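Local coordinates for ectoine dioxygenase (Sphingopyxis alaskensis, PDB 4MHR), which catalyses the iron- and 2-oxoglutarate-dependent hydroxylation of L-ectoine to the compatible solute 5-hydroxyectoine, at residues 139-144 and 253-258; 177-182 and 262-267. One frame throughout, in Å; residues are numbered along the deposited sequence.

Interaction 1. Residues 139-144 and 253-258; sequences NYKPGF and HGSNGN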
# COMPACT_ATOMS: atom_id res chain seq x y z
N ASN A 139 -7.45 -7.44 -3.06
CA ASN A 139 -7.67 -8.16 -1.80
C ASN A 139 -9.14 -8.32 -1.46
O ASN A 139 -9.92 -7.37 -1.63
CB ASN A 139 -7.04 -7.41 -0.66
CG ASN A 139 -5.57 -7.24 -0.84
OD1 ASN A 139 -5.01 -6.12 -0.79
ND2 ASN A 139 -4.90 -8.35 -1.05
N TYR A 140 -9.48 -9.49 -0.92
CA TYR A 140 -10.82 -9.82 -0.42
C TYR A 140 -10.71 -10.54 0.89
O TYR A 140 -10.02 -11.57 1.01
CB TYR A 140 -11.51 -10.71 -1.37
CG TYR A 140 -12.87 -11.13 -0.88
CD1 TYR A 140 -13.07 -12.37 -0.22
CD2 TYR A 140 -13.94 -10.30 -1.07
CE1 TYR A 140 -14.33 -12.74 0.21
CE2 TYR A 140 -15.19 -10.65 -0.63
CZ TYR A 140 -15.38 -11.85 -0.02
OH TYR A 140 -16.64 -12.14 0.36
N LYS A 141 -11.33 -9.99 1.91
CA LYS A 141 -11.24 -10.53 3.28
C LYS A 141 -12.71 -10.81 3.62
O LYS A 141 -13.50 -9.85 3.77
CB LYS A 141 -10.64 -9.50 4.23
CG LYS A 141 -10.90 -9.70 5.73
CD LYS A 141 -10.73 -8.41 6.53
CE LYS A 141 -10.08 -8.66 7.88
NZ LYS A 141 -9.27 -7.48 8.30
N PRO A 142 -13.09 -12.09 3.66
CA PRO A 142 -14.51 -12.37 3.90
C PRO A 142 -15.00 -11.97 5.28
O PRO A 142 -14.23 -11.84 6.21
CB PRO A 142 -14.57 -13.90 3.81
CG PRO A 142 -13.22 -14.32 4.32
CD PRO A 142 -12.29 -13.33 3.68
N GLY A 143 -16.30 -11.85 5.38
CA GLY A 143 -16.97 -11.78 6.66
C GLY A 143 -16.80 -13.05 7.44
O GLY A 143 -16.40 -14.08 6.87
N PHE A 144 -17.07 -12.96 8.74
CA PHE A 144 -17.17 -14.10 9.69
C PHE A 144 -15.88 -14.76 10.06
O PHE A 144 -15.60 -15.01 11.26
CB PHE A 144 -18.13 -15.16 9.20
CG PHE A 144 -19.47 -14.67 8.91
CD1 PHE A 144 -20.35 -14.36 9.97
CD2 PHE A 144 -19.92 -14.60 7.61
CE1 PHE A 144 -21.63 -13.93 9.69
CE2 PHE A 144 -21.20 -14.15 7.35
CZ PHE A 144 -22.06 -13.84 8.38
N HIS A 253 1.69 -0.54 10.10
CA HIS A 253 0.28 -0.74 9.95
C HIS A 253 -0.11 -2.22 10.03
O HIS A 253 0.73 -3.18 9.91
CB HIS A 253 -0.21 -0.13 8.59
CG HIS A 253 0.26 -0.90 7.40
ND1 HIS A 253 1.56 -0.82 6.94
CD2 HIS A 253 -0.33 -1.86 6.67
CE1 HIS A 253 1.70 -1.60 5.89
NE2 HIS A 253 0.58 -2.26 5.71
N GLY A 254 -1.39 -2.43 10.16
CA GLY A 254 -1.95 -3.82 10.31
C GLY A 254 -3.45 -3.80 10.47
O GLY A 254 -4.04 -2.72 10.35
N SER A 255 -4.10 -4.97 10.63
CA SER A 255 -5.55 -5.00 10.87
C SER A 255 -5.93 -6.12 11.76
O SER A 255 -5.21 -7.18 11.81
CB SER A 255 -6.36 -5.06 9.56
OG SER A 255 -5.94 -6.15 8.80
N ASN A 256 -7.01 -5.89 12.55
CA ASN A 256 -7.62 -6.99 13.32
C ASN A 256 -8.37 -7.88 12.38
O ASN A 256 -8.59 -7.56 11.18
CB ASN A 256 -8.56 -6.48 14.40
CG ASN A 256 -7.83 -5.77 15.53
OD1 ASN A 256 -8.12 -4.62 15.88
ND2 ASN A 256 -6.88 -6.44 16.10
N GLY A 257 -8.78 -9.05 12.87
CA GLY A 257 -9.62 -9.88 12.04
C GLY A 257 -11.06 -9.35 11.93
O GLY A 257 -11.36 -8.27 12.36
N ASN A 258 -11.96 -10.14 11.34
CA ASN A 258 -13.32 -9.68 11.05
C ASN A 258 -14.30 -10.85 11.24
O ASN A 258 -14.36 -11.81 10.43
CB ASN A 258 -13.38 -9.10 9.62
CG ASN A 258 -14.77 -8.69 9.21
OD1 ASN A 258 -15.58 -8.25 10.05
ND2 ASN A 258 -15.08 -8.82 7.91

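Interaction 2. Residues 177-182 and 262-267; sequences AENTPH and FPRANA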
# COMPACT_ATOMS: atom_id res chain seq x y z
N ALA A 177 -15.31 -2.12 -0.86
CA ALA A 177 -16.38 -2.45 0.05
C ALA A 177 -16.13 -1.52 1.19
O ALA A 177 -14.92 -1.28 1.55
CB ALA A 177 -16.25 -3.86 0.54
N GLU A 178 -17.22 -1.04 1.78
CA GLU A 178 -17.16 -0.12 2.94
C GLU A 178 -16.29 -0.67 4.06
O GLU A 178 -16.44 -1.84 4.46
CB GLU A 178 -18.55 0.14 3.56
CG GLU A 178 -18.54 0.73 5.00
CD GLU A 178 -18.81 2.22 5.11
OE1 GLU A 178 -19.57 2.74 4.28
OE2 GLU A 178 -18.25 2.89 6.04
N ASN A 179 -15.42 0.21 4.58
CA ASN A 179 -14.77 -0.02 5.87
C ASN A 179 -15.39 0.75 6.99
O ASN A 179 -15.50 2.00 6.88
CB ASN A 179 -13.28 0.31 5.78
CG ASN A 179 -12.48 -0.91 5.34
OD1 ASN A 179 -12.83 -2.05 5.68
ND2 ASN A 179 -11.46 -0.71 4.62
N THR A 180 -15.79 0.00 8.05
CA THR A 180 -16.42 0.55 9.22
C THR A 180 -15.46 0.36 10.36
O THR A 180 -14.36 -0.21 10.21
CB THR A 180 -17.76 -0.11 9.58
OG1 THR A 180 -17.53 -1.32 10.32
CG2 THR A 180 -18.56 -0.43 8.31
N PRO A 181 -15.85 0.85 11.51
CA PRO A 181 -14.93 0.60 12.61
C PRO A 181 -14.86 -0.93 12.97
O PRO A 181 -13.91 -1.34 13.62
CB PRO A 181 -15.50 1.48 13.72
CG PRO A 181 -16.33 2.50 13.00
CD PRO A 181 -16.94 1.76 11.88
N HIS A 182 -15.80 -1.74 12.48
CA HIS A 182 -16.04 -3.09 13.05
C HIS A 182 -15.52 -4.25 12.25
O HIS A 182 -15.39 -5.37 12.81
CB HIS A 182 -17.49 -3.34 13.27
CG HIS A 182 -18.18 -2.21 13.97
ND1 HIS A 182 -17.82 -1.80 15.23
CD2 HIS A 182 -19.16 -1.39 13.56
CE1 HIS A 182 -18.55 -0.75 15.55
NE2 HIS A 182 -19.40 -0.51 14.57
N PHE A 262 -19.65 -8.47 7.29
CA PHE A 262 -19.42 -7.49 6.21
C PHE A 262 -17.98 -7.64 5.68
O PHE A 262 -17.04 -7.40 6.45
CB PHE A 262 -19.59 -6.08 6.76
CG PHE A 262 -20.94 -5.81 7.37
CD1 PHE A 262 -22.12 -6.11 6.68
CD2 PHE A 262 -21.05 -5.31 8.65
CE1 PHE A 262 -23.37 -5.88 7.26
CE2 PHE A 262 -22.29 -5.09 9.24
CZ PHE A 262 -23.44 -5.36 8.55
N PRO A 263 -17.81 -8.00 4.39
CA PRO A 263 -16.49 -8.26 3.78
C PRO A 263 -15.69 -6.97 3.63
O PRO A 263 -16.22 -5.88 3.68
CB PRO A 263 -16.85 -8.77 2.40
CG PRO A 263 -18.07 -7.96 2.06
CD PRO A 263 -18.85 -8.00 3.36
N ARG A 264 -14.39 -7.11 3.49
CA ARG A 264 -13.51 -5.99 3.11
C ARG A 264 -12.90 -6.32 1.80
O ARG A 264 -12.51 -7.48 1.57
CB ARG A 264 -12.35 -5.86 4.09
CG ARG A 264 -12.67 -5.02 5.30
CD ARG A 264 -11.39 -4.75 6.07
NE ARG A 264 -10.55 -3.69 5.47
CZ ARG A 264 -9.34 -3.84 4.92
NH1 ARG A 264 -8.74 -5.03 4.82
NH2 ARG A 264 -8.72 -2.76 4.43
N ALA A 265 -12.81 -5.33 0.93
CA ALA A 265 -12.22 -5.54 -0.38
C ALA A 265 -11.57 -4.20 -0.82
O ALA A 265 -12.16 -3.14 -0.70
CB ALA A 265 -13.30 -5.99 -1.37
N ASN A 266 -10.36 -4.29 -1.35
CA ASN A 266 -9.66 -3.14 -1.83
C ASN A 266 -8.75 -3.53 -2.93
O ASN A 266 -8.37 -4.75 -3.06
CB ASN A 266 -8.88 -2.49 -0.71
CG ASN A 266 -7.64 -3.25 -0.36
OD1 ASN A 266 -7.68 -4.44 -0.17
ND2 ASN A 266 -6.51 -2.57 -0.34
N ALA A 267 -8.44 -2.53 -3.76
CA ALA A 267 -7.36 -2.58 -4.70
C ALA A 267 -6.17 -1.80 -4.10
O ALA A 267 -6.30 -0.62 -3.75
CB ALA A 267 -7.83 -1.96 -6.01
O HOH W 1 -13.00 -2.78 2.67
O HOH W 2 -17.91 -4.15 4.05

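Interaction 1. Residues 139-144 and 253-258
Lys141 and Asn256 form the one hydrogen bond between 139-144 and 253-258. The amine NZ gives it to the backbone O of Asn256 at 3.0 Å. NZ arrives almost head-on to the carbonyl, with a C=O...N angle of 167°. NZ also bonds to the backbone O of Gly184, so two main-chain carbonyls grip this buried end. Ser255 OG lies nearby, 3.6 Å from Lys141 NZ.

The apolar contact uses the shaft of the same side chain. CG of Lys141 stands anti to the backbone N (chi1 160°), and the chain then bends at chi3 and chi4. This lays Lys141 CE against CB of Asn258 at 3.8 Å, the two side chains crossing at a slant. Replacing Lys141 by an alanine would probably leave the Asn256 carbonyl without this donor and open a gap beside Asn258 CB.

Van der Waals contacts complete the approach. ND2 of Asn258 lies 3.7 Å from CA of Gly143, but its hydrogen bond goes to Phe262 O, while OD1 pairs with Thr260. Farther out, the backbones meet at Phe144 C and Asn258 O, 3.3 Å apart.

Lys141 binds 2-oxoglutarate and His253 binds iron. The arrangement belongs to the cosubstrate side of a cupin-fold dioxygenase with a facial triad of two histidines and one carboxylate.

Interaction 2. Residues 177-182 and 262-267
Asn179 and Arg264 meet as two nearly coplanar flat groups, amide and guanidinium planes only 10° apart. The amide lies at the guanidinium edge, and NE rather than a terminal nitrogen makes the bond. Arg264 NE donates to Asn179 OD1 at 2.8 Å. It comes from the side of the carbonyl, at a C=O...N angle of 107°, and is tilted from the carbonyl plane. The arginine bends at chi3 (78°), which turns NE toward the asparagine. Its CG and CD also lie close to the same oxygen.

Strand 264-273 is a middle strand of the seven-stranded antiparallel sheet of the cupin fold, and here the chain leaving its neighbour 169-175 begins to part from it. The backbone of Ala265 pairs with Leu176. Ala177 N also reaches Ala265 O, but weakly, at 3.3 Å. A water bridges the other two backbone atoms, accepting from Ala265 N at 3.1 Å and donating to Ala177 O at 2.7 Å. The methyls touch, Ala177 CB to Ala265 CB at 4.1 Å. A second water lies between Glu178 O and Pro263 O, though its distance to Pro263 is doubtfully short. Thr180 OG1 accepts from His182 N at 2.8 Å, an ST turn.

In the fold
The two contacts lie on neighbouring antiparallel strands, 131-141 and 264-273, with centres about 8 Å apart. Backbone bonds probably join them: Lys141 N to Arg264 O and Asn139 N to Asn266 O, each 2.8 Å. The side chains of Lys141 and Arg264 approach to about 4 Å. Interaction 2 thus holds a second basic group beside the 2-oxoglutarate-binding lysine of interaction 1. Asn183 touches both Asn258 and Arg264 and so links them. With His152 and Asp154, His253 supplies the iron site, which is empty in this apo structure; the side chain of Arg264 is about 9 Å from that of His253. Interaction 1 thus forms part of the active site, and interaction 2 lies next to it.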